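Long-range contacts in exonuclease (Laribacter hongkongensis, PDB 3SYY), which acts as an alkaline exonuclease that binds magnesium and digests double-stranded DNA, probably with strict 5'-to-3' polarity: residues A[65-70]-A[155-160]; A[73-78]-A[163-168]; A[79-84]-A[103-108]; A[108-113]-A[140-145]; A[112-117]-A[150-155]. One frame throughout, in Å; residues are numbered along the deposited sequence.

The five contacts illustrate how one sheet is flanked and joined within one chain. Contacts 4 and 5 form the buried centre: they share Glu112 and Ile113 of strand 109-114, and both reach the magnesium ion, so apolar packing and backbone pairing stand beside metal ligation. Contact 3 adds the outermost strand 83-84 by antiparallel hydrogen bonds and is only partly buried. Contacts 1 and 2 both draw on helix 59-79 and touch each other through Gln164. Contact 1 is a buried apolar junction that shares Tyr155 with contact 5, whereas contact 2, at the surface, relies on charged side chains laid against an aromatic ring.

Contact 1 of 5, residues A[65-70]-A[155-160]; sequences TELEPH and YDDRLP
Leu67 of helix 59-79 meets Tyr155 where strand 149-155 of the central sheet of this PD-(D/E)XK-type fold runs out into a turn. The two side chains cross at about a right angle, with Leu67 CG near the plane of the tyrosine ring at its edge and Leu67 CD2 3.6 Å from Tyr155 CD2. One helical turn later the methylene of His70 approaches the same flank, its CB 3.8 Å from Tyr155 CE2, but from the other side of the ring plane to Leu67 CD2. The other methyl, Leu67 CD1, reaches 3.6 Å from Asp157 OD1, so the leucine is shared between an aromatic and a carboxylate. With CG between its own backbone N and carbonyl carbon (chi1 69°), Asp157 turns its carboxylate towards that methyl; its OD2 is in a salt bridge with Arg63.

A type I turn from Asp156 to Leu159 shapes the loop. Asp156 OD1 takes two donors: Arg158 N at 2.9 Å closes an Asx turn, and Arg158 NE at 2.8 Å lies on the syn side of the carboxylate. The guanidinium also salt-bridges Glu53 of a second subunit, while Asp156 OD2 bonds Thr118. The junction is thus set between helix 59-79, which adds Ala71 and Arg74 against Tyr155, helix 118-127, whose His121 touches Asp156, and the backbone of strand 109-114, which bonds Tyr155 through Lys114.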
# COMPACT_ATOMS: atom_id res chain seq x y z
N THR A 65 8.84 12.88 -13.55
CA THR A 65 8.54 13.05 -14.97
C THR A 65 8.61 14.51 -15.35
O THR A 65 9.16 14.84 -16.41
CB THR A 65 7.13 12.45 -15.36
OG1 THR A 65 7.13 11.05 -15.05
CG2 THR A 65 6.86 12.59 -16.83
N GLU A 66 8.11 15.37 -14.47
CA GLU A 66 8.11 16.79 -14.73
C GLU A 66 9.50 17.41 -14.69
O GLU A 66 9.74 18.43 -15.32
CB GLU A 66 7.21 17.54 -13.76
CG GLU A 66 5.76 17.56 -14.26
CD GLU A 66 4.85 18.30 -13.33
OE1 GLU A 66 4.87 17.98 -12.12
OE2 GLU A 66 4.10 19.19 -13.81
N LEU A 67 10.39 16.82 -13.91
CA LEU A 67 11.79 17.30 -13.82
C LEU A 67 12.68 16.81 -14.98
O LEU A 67 13.81 17.31 -15.17
CB LEU A 67 12.43 16.86 -12.53
CG LEU A 67 13.68 17.60 -12.00
CD1 LEU A 67 13.35 19.06 -11.62
CD2 LEU A 67 14.22 16.81 -10.81
N GLU A 68 12.24 15.81 -15.72
CA GLU A 68 13.20 15.21 -16.67
C GLU A 68 13.71 16.23 -17.76
O GLU A 68 14.88 16.18 -18.14
CB GLU A 68 12.63 13.89 -17.23
CG GLU A 68 13.20 13.33 -18.53
CD GLU A 68 12.24 12.27 -19.11
OE1 GLU A 68 11.76 11.39 -18.30
OE2 GLU A 68 11.92 12.37 -20.34
N PRO A 69 12.87 17.16 -18.22
CA PRO A 69 13.49 18.13 -19.13
C PRO A 69 14.51 19.09 -18.50
O PRO A 69 15.30 19.65 -19.24
CB PRO A 69 12.32 18.94 -19.64
CG PRO A 69 11.19 18.66 -18.68
CD PRO A 69 11.41 17.31 -18.14
N HIS A 70 14.47 19.25 -17.17
CA HIS A 70 15.47 20.07 -16.47
C HIS A 70 16.72 19.25 -16.54
O HIS A 70 17.80 19.79 -16.83
CB HIS A 70 15.12 20.30 -14.99
CG HIS A 70 13.93 21.19 -14.72
ND1 HIS A 70 12.68 21.01 -15.29
CD2 HIS A 70 13.79 22.19 -13.82
CE1 HIS A 70 11.84 21.90 -14.80
NE2 HIS A 70 12.49 22.62 -13.89
N TYR A 155 19.31 13.03 -11.59
CA TYR A 155 19.23 14.46 -11.30
C TYR A 155 18.24 14.76 -10.18
O TYR A 155 17.08 14.29 -10.21
CB TYR A 155 18.77 15.20 -12.54
CG TYR A 155 18.65 16.68 -12.41
CD1 TYR A 155 19.79 17.50 -12.35
CD2 TYR A 155 17.39 17.29 -12.41
CE1 TYR A 155 19.65 18.89 -12.24
CE2 TYR A 155 17.25 18.67 -12.31
CZ TYR A 155 18.39 19.46 -12.24
OH TYR A 155 18.21 20.80 -12.13
N ASP A 156 18.69 15.57 -9.23
CA ASP A 156 17.78 16.05 -8.19
C ASP A 156 18.11 17.49 -7.83
O ASP A 156 19.11 17.75 -7.16
CB ASP A 156 17.90 15.17 -6.94
CG ASP A 156 16.81 15.49 -5.89
OD1 ASP A 156 16.08 16.49 -6.02
OD2 ASP A 156 16.66 14.70 -4.97
N ASP A 157 17.23 18.40 -8.22
CA ASP A 157 17.43 19.79 -7.97
C ASP A 157 17.20 20.22 -6.52
O ASP A 157 17.41 21.40 -6.20
CB ASP A 157 16.55 20.62 -8.92
CG ASP A 157 15.08 20.49 -8.60
OD1 ASP A 157 14.34 21.37 -8.99
OD2 ASP A 157 14.63 19.54 -7.94
N ARG A 158 16.76 19.32 -5.65
CA ARG A 158 16.55 19.73 -4.24
C ARG A 158 17.85 19.85 -3.48
O ARG A 158 17.87 20.45 -2.40
CB ARG A 158 15.62 18.75 -3.52
CG ARG A 158 14.23 18.79 -4.14
CD ARG A 158 13.36 17.58 -3.71
NE ARG A 158 13.80 16.39 -4.42
CZ ARG A 158 13.06 15.29 -4.56
NH1 ARG A 158 11.82 15.26 -4.05
NH2 ARG A 158 13.55 14.25 -5.24
N LEU A 159 18.92 19.26 -4.02
CA LEU A 159 20.19 19.12 -3.34
C LEU A 159 21.08 20.36 -3.59
O LEU A 159 20.78 21.12 -4.47
CB LEU A 159 20.89 17.86 -3.84
CG LEU A 159 20.28 16.58 -3.24
CD1 LEU A 159 20.80 15.39 -3.92
CD2 LEU A 159 20.63 16.47 -1.74
N PRO A 160 22.18 20.53 -2.82
CA PRO A 160 23.16 21.59 -3.16
C PRO A 160 23.66 21.39 -4.60
O PRO A 160 23.67 20.26 -5.09
CB PRO A 160 24.32 21.28 -2.21
CG PRO A 160 23.62 20.69 -1.00
CD PRO A 160 22.63 19.74 -1.68

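Contact 2 of 5, residues A[73-78]-A[163-168]; sequences ARYIIE and MQYFCT
The ring of Tyr165 carries Glu78 CG over one face, a CH-pi contact with CG 3.8 Å from the ring centroid and 18° off its normal. The guanidinium of Arg74 has Tyr165 CB over one of its own faces and the carboxyl carbon of Glu78 at its edge; guanidinium and ring planes lie 21° apart. Tyr75 presents an edge to Cys167, with Tyr75 CE1 4.0 Å from Cys167 SG, a sulfur-aromatic approach near the ring plane.

Closer to the helix backbone, Arg74 CG comes 3.5 Å from Tyr165 CD1, and the hydroxyl oxygen Tyr165 OH lies 3.4 Å from Tyr75 CD1. A bend at chi2 (-78°) turns the Glu78 carboxylate back along the phenol towards Arg74, whose NE bonds Glu78 OE1 at 2.9 Å on the anti side, nearly within the guanidinium plane. Tyr75 OH is held by Asp151 of the next strand.

Helix 59-79 therefore lies against the outermost strand 165-171 through Tyr75 and the carbon portions of two charged residues. Their flat groups lie nearly parallel to the phenol and pair with each other, consistent with carbon covering a partly exposed tyrosine while the opposite charges offset.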
# COMPACT_ATOMS: atom_id res chain seq x y z
N ALA A 73 18.28 19.31 -19.91
CA ALA A 73 18.99 20.57 -20.15
C ALA A 73 20.30 20.58 -19.40
O ALA A 73 21.32 20.90 -19.99
CB ALA A 73 18.14 21.77 -19.79
N ARG A 74 20.30 20.19 -18.13
CA ARG A 74 21.53 20.12 -17.34
C ARG A 74 22.60 19.25 -18.00
O ARG A 74 23.81 19.57 -17.95
CB ARG A 74 21.25 19.65 -15.91
CG ARG A 74 22.51 19.59 -15.01
CD ARG A 74 23.07 21.04 -14.66
NE ARG A 74 24.00 20.91 -13.53
CZ ARG A 74 23.69 21.03 -12.23
NH1 ARG A 74 22.48 21.40 -11.84
NH2 ARG A 74 24.62 20.83 -11.32
N TYR A 75 22.18 18.12 -18.57
CA TYR A 75 23.14 17.22 -19.21
C TYR A 75 23.83 17.95 -20.37
O TYR A 75 25.04 17.87 -20.50
CB TYR A 75 22.43 15.98 -19.75
CG TYR A 75 23.25 15.12 -20.69
CD1 TYR A 75 24.19 14.23 -20.19
CD2 TYR A 75 23.07 15.19 -22.07
CE1 TYR A 75 24.90 13.39 -21.03
CE2 TYR A 75 23.80 14.35 -22.94
CZ TYR A 75 24.71 13.46 -22.40
OH TYR A 75 25.46 12.60 -23.18
N ILE A 76 23.05 18.58 -21.25
CA ILE A 76 23.61 19.37 -22.41
C ILE A 76 24.51 20.52 -21.89
O ILE A 76 25.58 20.81 -22.46
CB ILE A 76 22.49 19.86 -23.34
CG1 ILE A 76 21.66 18.71 -23.92
CG2 ILE A 76 23.04 20.71 -24.56
CD1 ILE A 76 20.24 19.17 -24.32
N ILE A 77 24.11 21.17 -20.81
CA ILE A 77 24.97 22.21 -20.19
C ILE A 77 26.29 21.60 -19.81
O ILE A 77 27.36 22.16 -20.16
CB ILE A 77 24.31 22.85 -18.97
CG1 ILE A 77 23.12 23.67 -19.43
CG2 ILE A 77 25.30 23.73 -18.19
CD1 ILE A 77 22.23 24.15 -18.28
N GLU A 78 26.25 20.45 -19.14
CA GLU A 78 27.45 19.80 -18.66
C GLU A 78 28.32 19.21 -19.76
O GLU A 78 29.54 19.04 -19.57
CB GLU A 78 27.13 18.73 -17.61
CG GLU A 78 26.38 19.26 -16.38
CD GLU A 78 27.28 19.98 -15.41
OE1 GLU A 78 26.77 20.68 -14.51
OE2 GLU A 78 28.52 19.84 -15.52
N MET A 163 25.79 18.46 -5.83
CA MET A 163 25.22 17.09 -5.70
C MET A 163 24.01 16.83 -6.58
O MET A 163 23.46 15.74 -6.55
CB MET A 163 24.78 16.83 -4.25
CG MET A 163 25.90 16.79 -3.27
SD MET A 163 25.24 16.40 -1.60
CE MET A 163 26.71 16.65 -0.60
N GLN A 164 23.58 17.81 -7.37
CA GLN A 164 22.34 17.71 -8.12
C GLN A 164 22.47 16.76 -9.32
O GLN A 164 21.47 16.12 -9.71
CB GLN A 164 21.90 19.07 -8.61
CG GLN A 164 21.45 20.01 -7.47
CD GLN A 164 21.14 21.42 -7.93
OE1 GLN A 164 20.59 22.23 -7.16
NE2 GLN A 164 21.51 21.74 -9.15
N TYR A 165 23.68 16.69 -9.90
CA TYR A 165 23.87 16.07 -11.22
C TYR A 165 24.85 14.94 -11.20
O TYR A 165 25.96 15.09 -10.67
CB TYR A 165 24.29 17.14 -12.23
CG TYR A 165 24.65 16.57 -13.58
CD1 TYR A 165 23.66 16.30 -14.53
CD2 TYR A 165 25.98 16.35 -13.92
CE1 TYR A 165 24.00 15.79 -15.80
CE2 TYR A 165 26.34 15.87 -15.16
CZ TYR A 165 25.37 15.60 -16.10
OH TYR A 165 25.81 15.12 -17.31
N PHE A 166 24.42 13.77 -11.72
CA PHE A 166 25.29 12.60 -11.78
C PHE A 166 25.16 12.00 -13.17
O PHE A 166 24.04 11.90 -13.71
CB PHE A 166 24.91 11.53 -10.73
CG PHE A 166 25.61 10.21 -10.94
CD1 PHE A 166 26.81 9.96 -10.34
CD2 PHE A 166 25.06 9.23 -11.78
CE1 PHE A 166 27.47 8.78 -10.53
CE2 PHE A 166 25.70 8.04 -11.99
CZ PHE A 166 26.89 7.79 -11.34
N CYS A 167 26.29 11.62 -13.75
CA CYS A 167 26.24 11.01 -15.08
C CYS A 167 27.37 10.00 -15.19
O CYS A 167 28.52 10.27 -14.71
CB CYS A 167 26.26 12.04 -16.19
SG CYS A 167 26.37 11.35 -17.88
N THR A 168 27.06 8.83 -15.75
CA THR A 168 28.12 7.81 -16.00
C THR A 168 27.79 7.09 -17.31
O THR A 168 26.60 6.93 -17.65
CB THR A 168 28.28 6.83 -14.82
OG1 THR A 168 29.49 6.07 -14.95
CG2 THR A 168 27.06 5.83 -14.71

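Contact 3 of 5, residues A[79-84]-A[103-108]; sequences TGEIVT and GLVGDT
Antiparallel backbone pairing joins Thr84 to Leu104 at the margin of the five-stranded sheet, where strand 83-84 is the outermost strand and 103-105 its neighbour. Thr84 and Leu104 form a hydrogen-bonded pair closed by two bonds: Thr84 N reaches Leu104 O at 2.8 Å, and Leu104 N returns to Thr84 O at the same 2.8 Å. Val83 and Val105 make the adjoining non-hydrogen-bonded pair. One step further, Gly106 N donates to Ile82 O at 3.0 Å, so that bonding continues past the regular strands into the loop.

The side chains divide between the two faces of the sheet. With CG1 anti to the backbone N (chi1 -173°), Val105 sends this methyl across the bent chain of Glu81, at about a right angle to it; Val105 CG1 lies 3.4 Å from Glu81 CB. Tyr75 of helix 59-79 covers the same valine-bearing face and touches Val83, Val105 and Glu81. In the metal-dependent nuclease fold to which this chain belongs, strand 103-105 directly follows Asp102, a magnesium ligand, and forms a hairpin with strand 109-114, which supplies further ligands.

Gly103, lacking a side chain, brings its CA 4.1 Å from Val83 CG1. Ile82 CG2 lies alongside the backbone of Gly106, 3.6 Å from its CA; Gly106 has positive phi as the chain turns away, and its carbonyl oxygen bonds Arg147. On the threonine side, a water bonded to Thr84 OG1 at 2.7 Å can also donate to Leu104 O, the oxygen that already accepts from Thr84 N.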
# COMPACT_ATOMS: atom_id res chain seq x y z
N THR A 79 27.74 18.86 -20.90
CA THR A 79 28.51 18.07 -21.85
C THR A 79 28.65 18.74 -23.20
O THR A 79 29.55 18.40 -23.95
CB THR A 79 27.85 16.70 -22.15
OG1 THR A 79 26.56 16.94 -22.73
CG2 THR A 79 27.77 15.81 -20.91
N GLY A 80 27.72 19.60 -23.56
CA GLY A 80 27.71 20.17 -24.90
C GLY A 80 27.27 19.24 -26.02
O GLY A 80 27.49 19.55 -27.21
N GLU A 81 26.63 18.11 -25.68
CA GLU A 81 26.23 17.12 -26.71
C GLU A 81 24.97 17.55 -27.45
O GLU A 81 24.14 18.28 -26.91
CB GLU A 81 26.01 15.73 -26.09
CG GLU A 81 27.22 15.12 -25.47
CD GLU A 81 28.05 14.24 -26.44
OE1 GLU A 81 27.77 14.19 -27.65
OE2 GLU A 81 29.00 13.58 -25.97
N ILE A 82 24.85 17.13 -28.71
CA ILE A 82 23.61 17.35 -29.47
C ILE A 82 22.60 16.24 -29.08
O ILE A 82 22.84 15.05 -29.33
CB ILE A 82 23.88 17.29 -31.00
CG1 ILE A 82 22.59 17.35 -31.83
CG2 ILE A 82 24.60 16.00 -31.37
CD1 ILE A 82 22.36 18.66 -32.57
N VAL A 83 21.47 16.63 -28.53
CA VAL A 83 20.47 15.64 -28.07
C VAL A 83 19.22 15.76 -28.88
O VAL A 83 18.68 16.85 -29.00
CB VAL A 83 20.17 15.81 -26.55
CG1 VAL A 83 19.14 14.75 -26.06
CG2 VAL A 83 21.44 15.67 -25.74
N THR A 84 18.73 14.65 -29.44
CA THR A 84 17.45 14.68 -30.15
C THR A 84 16.44 13.80 -29.42
O THR A 84 16.76 12.71 -29.02
CB THR A 84 17.60 14.11 -31.55
OG1 THR A 84 18.83 14.59 -32.09
CG2 THR A 84 16.44 14.54 -32.44
N GLY A 103 16.86 10.22 -25.02
CA GLY A 103 17.38 11.07 -26.11
C GLY A 103 18.40 10.32 -26.94
O GLY A 103 19.05 9.42 -26.45
N LEU A 104 18.49 10.67 -28.22
CA LEU A 104 19.66 10.26 -29.04
C LEU A 104 20.75 11.30 -28.87
O LEU A 104 20.50 12.51 -28.99
CB LEU A 104 19.27 10.21 -30.51
CG LEU A 104 18.11 9.30 -30.95
CD1 LEU A 104 18.12 9.13 -32.49
CD2 LEU A 104 18.14 7.94 -30.27
N VAL A 105 21.95 10.83 -28.58
CA VAL A 105 23.07 11.75 -28.32
C VAL A 105 24.09 11.54 -29.44
O VAL A 105 24.62 10.45 -29.62
CB VAL A 105 23.77 11.47 -26.99
CG1 VAL A 105 24.82 12.55 -26.70
CG2 VAL A 105 22.75 11.42 -25.83
N GLY A 106 24.40 12.62 -30.15
CA GLY A 106 25.37 12.53 -31.24
C GLY A 106 24.90 11.52 -32.28
O GLY A 106 23.70 11.39 -32.53
N ASP A 107 25.86 10.80 -32.85
CA ASP A 107 25.58 9.78 -33.87
C ASP A 107 25.47 8.42 -33.23
O ASP A 107 24.78 7.54 -33.74
CB ASP A 107 26.74 9.72 -34.88
CG ASP A 107 26.84 10.94 -35.73
OD1 ASP A 107 25.77 11.36 -36.26
OD2 ASP A 107 27.97 11.47 -35.89
N THR A 108 26.21 8.21 -32.15
CA THR A 108 26.32 6.86 -31.61
C THR A 108 25.87 6.68 -30.15
O THR A 108 26.05 5.61 -29.60
CB THR A 108 27.75 6.35 -31.74
OG1 THR A 108 28.58 7.09 -30.86
CG2 THR A 108 28.28 6.50 -33.22
O HOH W 1 21.25 13.48 -31.59

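Contact 4 of 5, residues A[108-113]-A[140-145]; sequences TGLIEI and TQMACT. With MG (magnesium ion), chain B.
Leu110 is wedged against the last turns of helix 132-145, and this end of the contact is close apolar packing. Its CD1 does nearly all the touching: it lies 3.7 Å from Met142 CG, 3.9 Å from Gln141 CB and 3.9 Å from Thr145 OG1. The threonine hydroxyl that faces this methyl also has polar partners, Thr145 OG1 donating to Gln141 O at 2.7 Å from the face of that carbonyl opposite to the one used by Thr145 N, and bonding Arg147 N as well. Strand and helix run roughly antiparallel but well skewed, 141° between the directions of the two short segments, with their axes 9.7 Å apart.

Two residues along, the packing gives way to a hydrated metal site. Glu112 has its CG anti to the backbone N (chi1 168°) and a bend at chi2, which carries OE2 to the magnesium ion at 2.3 Å. Ile113 contributes its carbonyl oxygen at 2.4 Å, Asp102 adds a carboxylate oxygen, and two waters fill further positions. The amide of Gln141 meets the other carboxylate oxygen, the two planes 39° apart.

Ser100 and Glu112 are among the ligands of a second magnesium ion. A carboxylate shared by two metals on a central strand, followed two residues later by a lysine, is the Glu-x-Lys signature of the PD-(D/E)XK nuclease active site.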
# COMPACT_ATOMS: atom_id res chain seq x y z
N THR A 108 26.21 8.21 -32.15
CA THR A 108 26.32 6.86 -31.61
C THR A 108 25.87 6.68 -30.15
O THR A 108 26.05 5.61 -29.60
CB THR A 108 27.75 6.35 -31.74
OG1 THR A 108 28.58 7.09 -30.86
CG2 THR A 108 28.28 6.50 -33.22
N GLY A 109 25.34 7.72 -29.51
CA GLY A 109 25.04 7.58 -28.07
C GLY A 109 23.59 7.76 -27.71
O GLY A 109 22.75 7.96 -28.57
N LEU A 110 23.29 7.67 -26.39
CA LEU A 110 21.93 7.73 -25.91
C LEU A 110 22.00 8.41 -24.55
O LEU A 110 23.06 8.47 -23.98
CB LEU A 110 21.44 6.29 -25.67
CG LEU A 110 21.25 5.39 -26.91
CD1 LEU A 110 20.91 3.99 -26.48
CD2 LEU A 110 20.16 5.93 -27.73
N ILE A 111 20.87 8.88 -24.04
CA ILE A 111 20.80 9.31 -22.63
C ILE A 111 19.57 8.61 -22.02
O ILE A 111 18.56 8.47 -22.70
CB ILE A 111 20.70 10.86 -22.52
CG1 ILE A 111 20.49 11.32 -21.07
CG2 ILE A 111 19.64 11.41 -23.45
CD1 ILE A 111 20.61 12.84 -20.87
N GLU A 112 19.71 8.14 -20.79
CA GLU A 112 18.54 7.64 -20.00
C GLU A 112 18.61 8.47 -18.72
O GLU A 112 19.67 8.51 -18.07
CB GLU A 112 18.71 6.15 -19.65
CG GLU A 112 17.64 5.66 -18.56
CD GLU A 112 16.20 5.84 -19.06
OE1 GLU A 112 16.00 5.83 -20.31
OE2 GLU A 112 15.24 6.04 -18.22
N ILE A 113 17.52 9.16 -18.40
CA ILE A 113 17.44 10.07 -17.26
C ILE A 113 16.58 9.48 -16.12
O ILE A 113 15.45 9.01 -16.35
CB ILE A 113 16.77 11.36 -17.73
CG1 ILE A 113 17.68 12.10 -18.77
CG2 ILE A 113 16.45 12.32 -16.52
CD1 ILE A 113 16.96 13.25 -19.44
N THR A 140 19.20 -2.79 -23.57
CA THR A 140 18.08 -2.98 -24.49
C THR A 140 17.85 -1.81 -25.38
O THR A 140 17.51 -1.97 -26.57
CB THR A 140 16.75 -3.23 -23.71
OG1 THR A 140 16.91 -4.39 -22.88
CG2 THR A 140 15.57 -3.40 -24.67
N GLN A 141 18.00 -0.60 -24.85
CA GLN A 141 17.87 0.59 -25.68
C GLN A 141 18.95 0.59 -26.80
O GLN A 141 18.66 0.90 -27.96
CB GLN A 141 18.03 1.86 -24.82
CG GLN A 141 16.83 2.26 -24.03
CD GLN A 141 17.20 3.22 -22.88
OE1 GLN A 141 16.33 3.68 -22.13
NE2 GLN A 141 18.47 3.53 -22.76
N MET A 142 20.16 0.17 -26.43
CA MET A 142 21.28 -0.01 -27.39
C MET A 142 20.97 -1.12 -28.43
O MET A 142 21.17 -0.92 -29.64
CB MET A 142 22.58 -0.26 -26.64
CG MET A 142 23.09 1.06 -26.07
SD MET A 142 24.69 0.97 -25.26
CE MET A 142 24.33 0.56 -23.56
N ALA A 143 20.42 -2.23 -27.95
CA ALA A 143 19.91 -3.32 -28.82
C ALA A 143 18.93 -2.82 -29.85
O ALA A 143 19.08 -3.13 -31.06
CB ALA A 143 19.28 -4.40 -28.00
N CYS A 144 17.94 -2.04 -29.41
CA CYS A 144 16.94 -1.54 -30.33
C CYS A 144 17.40 -0.49 -31.33
O CYS A 144 16.88 -0.42 -32.45
CB CYS A 144 15.72 -1.03 -29.61
SG CYS A 144 14.81 -2.35 -28.74
N THR A 145 18.36 0.34 -30.93
CA THR A 145 18.73 1.47 -31.75
C THR A 145 20.01 1.24 -32.52
O THR A 145 20.33 2.05 -33.38
CB THR A 145 19.02 2.75 -30.91
OG1 THR A 145 19.94 2.41 -29.86
CG2 THR A 145 17.70 3.38 -30.37
MG MG B . 13.92 7.91 -17.88
O HOH W 2 12.76 6.72 -16.21
O HOH W 3 12.08 8.78 -18.88

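Contact 5 of 5, residues A[112-117]-A[150-155]; sequences EIKCPN and CDFVSY. With MG (magnesium ion), chain B.
Lys114 crosses the side chain of Phe152 at about a right angle and yet brings its NZ into the ligand shell of the magnesium ion, against Glu112 and a bound water. The torsions account for both. CG stands beside the backbone N, opposite the carbonyl carbon (chi1 -51°), and the chain bends at chi2 (-53°), setting Lys114 CG 3.6 Å from Phe152 CE2, after which the extended remainder passes the ring and leads NZ back over strand 109-114. There Lys114 NZ salt-bridges Glu112 OE2 at 2.7 Å from above the carboxylate plane, and Lys114 NZ donates to a metal-bound water at 3.3 Å. Gln137 and, by a cation-pi contact, the ring of Tyr134 also meet it.

Underneath runs regular parallel pairing. Glu112 N bonds Asp151 O at 3.1 Å, Val153 N bonds Glu112 O at 2.9 Å, Lys114 N bonds Val153 O at 2.8 Å, and Tyr155 N donates to Lys114 O. Where the pairing ends, one water donates to both Pro116 O and Tyr155 O, while Cys115 SG sits at the edge of the Tyr155 ring. At the other end Cys150 SG packs 3.9 Å from Glu112 CB. The strands are linked through helices 118-127 and 132-145, a beta-alpha-beta crossover.

A metal-ligating carboxylate oxygen that also binds a lysine, itself in contact with a metal-bound water, ties metal, ligand and water into one network. This is consistent with Lys114 positioning water beside the metal, as proposed for the lysine of PD-(D/E)XK nucleases.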
# COMPACT_ATOMS: atom_id res chain seq x y z
N GLU A 112 19.71 8.14 -20.79
CA GLU A 112 18.54 7.64 -20.00
C GLU A 112 18.61 8.47 -18.72
O GLU A 112 19.67 8.51 -18.07
CB GLU A 112 18.71 6.15 -19.65
CG GLU A 112 17.64 5.66 -18.56
CD GLU A 112 16.20 5.84 -19.06
OE1 GLU A 112 16.00 5.83 -20.31
OE2 GLU A 112 15.24 6.04 -18.22
N ILE A 113 17.52 9.16 -18.40
CA ILE A 113 17.44 10.07 -17.26
C ILE A 113 16.58 9.48 -16.12
O ILE A 113 15.45 9.01 -16.35
CB ILE A 113 16.77 11.36 -17.73
CG1 ILE A 113 17.68 12.10 -18.77
CG2 ILE A 113 16.45 12.32 -16.52
CD1 ILE A 113 16.96 13.25 -19.44
N LYS A 114 17.11 9.55 -14.89
CA LYS A 114 16.27 9.29 -13.71
C LYS A 114 16.17 10.57 -12.87
O LYS A 114 17.20 11.30 -12.67
CB LYS A 114 16.86 8.15 -12.87
CG LYS A 114 17.18 6.86 -13.61
CD LYS A 114 16.00 6.32 -14.41
CE LYS A 114 16.34 4.95 -15.08
NZ LYS A 114 15.16 4.54 -15.98
N CYS A 115 14.97 10.84 -12.35
CA CYS A 115 14.76 11.91 -11.38
C CYS A 115 14.03 11.34 -10.17
O CYS A 115 12.82 11.55 -10.04
CB CYS A 115 13.91 13.02 -11.98
SG CYS A 115 14.79 13.92 -13.41
N PRO A 116 14.76 10.66 -9.29
CA PRO A 116 14.18 9.86 -8.30
C PRO A 116 14.09 10.58 -6.97
O PRO A 116 14.32 11.81 -6.89
CB PRO A 116 15.18 8.71 -8.22
CG PRO A 116 16.53 9.51 -8.22
CD PRO A 116 16.23 10.51 -9.33
N ASN A 117 13.78 9.81 -5.92
CA ASN A 117 13.79 10.35 -4.56
C ASN A 117 15.22 10.75 -4.22
O ASN A 117 16.17 10.19 -4.74
CB ASN A 117 13.34 9.29 -3.55
CG ASN A 117 11.83 9.13 -3.51
OD1 ASN A 117 11.07 9.99 -4.01
ND2 ASN A 117 11.37 8.02 -2.92
N CYS A 150 25.35 4.63 -23.66
CA CYS A 150 24.22 5.41 -23.12
C CYS A 150 24.76 6.07 -21.86
O CYS A 150 25.37 5.42 -21.03
CB CYS A 150 23.07 4.50 -22.73
SG CYS A 150 21.63 5.43 -22.06
N ASP A 151 24.57 7.37 -21.77
CA ASP A 151 24.96 8.12 -20.58
C ASP A 151 23.75 8.04 -19.61
O ASP A 151 22.65 8.44 -19.95
CB ASP A 151 25.19 9.57 -20.96
CG ASP A 151 26.67 9.85 -21.39
OD1 ASP A 151 27.54 9.00 -21.07
OD2 ASP A 151 26.91 10.86 -22.06
N PHE A 152 23.99 7.49 -18.45
CA PHE A 152 22.94 7.39 -17.45
C PHE A 152 23.02 8.65 -16.59
O PHE A 152 24.08 8.94 -16.05
CB PHE A 152 23.27 6.19 -16.59
CG PHE A 152 22.35 6.04 -15.41
CD1 PHE A 152 22.71 6.55 -14.15
CD2 PHE A 152 21.12 5.40 -15.55
CE1 PHE A 152 21.84 6.39 -13.03
CE2 PHE A 152 20.26 5.22 -14.44
CZ PHE A 152 20.61 5.76 -13.18
N VAL A 153 21.96 9.43 -16.54
CA VAL A 153 21.94 10.68 -15.76
C VAL A 153 20.96 10.46 -14.61
O VAL A 153 19.84 9.99 -14.85
CB VAL A 153 21.43 11.83 -16.63
CG1 VAL A 153 21.22 13.15 -15.78
CG2 VAL A 153 22.44 12.10 -17.81
N SER A 154 21.40 10.77 -13.38
CA SER A 154 20.47 10.95 -12.25
C SER A 154 20.49 12.44 -11.83
O SER A 154 21.58 13.06 -11.79
CB SER A 154 20.86 10.00 -11.11
OG SER A 154 20.01 10.08 -9.98
N TYR A 155 19.31 13.03 -11.59
CA TYR A 155 19.23 14.46 -11.30
C TYR A 155 18.24 14.76 -10.18
O TYR A 155 17.08 14.29 -10.21
CB TYR A 155 18.77 15.20 -12.54
CG TYR A 155 18.65 16.68 -12.41
CD1 TYR A 155 19.79 17.50 -12.35
CD2 TYR A 155 17.39 17.29 -12.41
CE1 TYR A 155 19.65 18.89 -12.24
CE2 TYR A 155 17.25 18.67 -12.31
CZ TYR A 155 18.39 19.46 -12.24
OH TYR A 155 18.21 20.80 -12.13
MG MG B . 13.92 7.91 -17.88
O HOH W 2 12.76 6.72 -16.21
O HOH W 4 14.98 13.93 -8.50
O HOH W 3 12.08 8.78 -18.88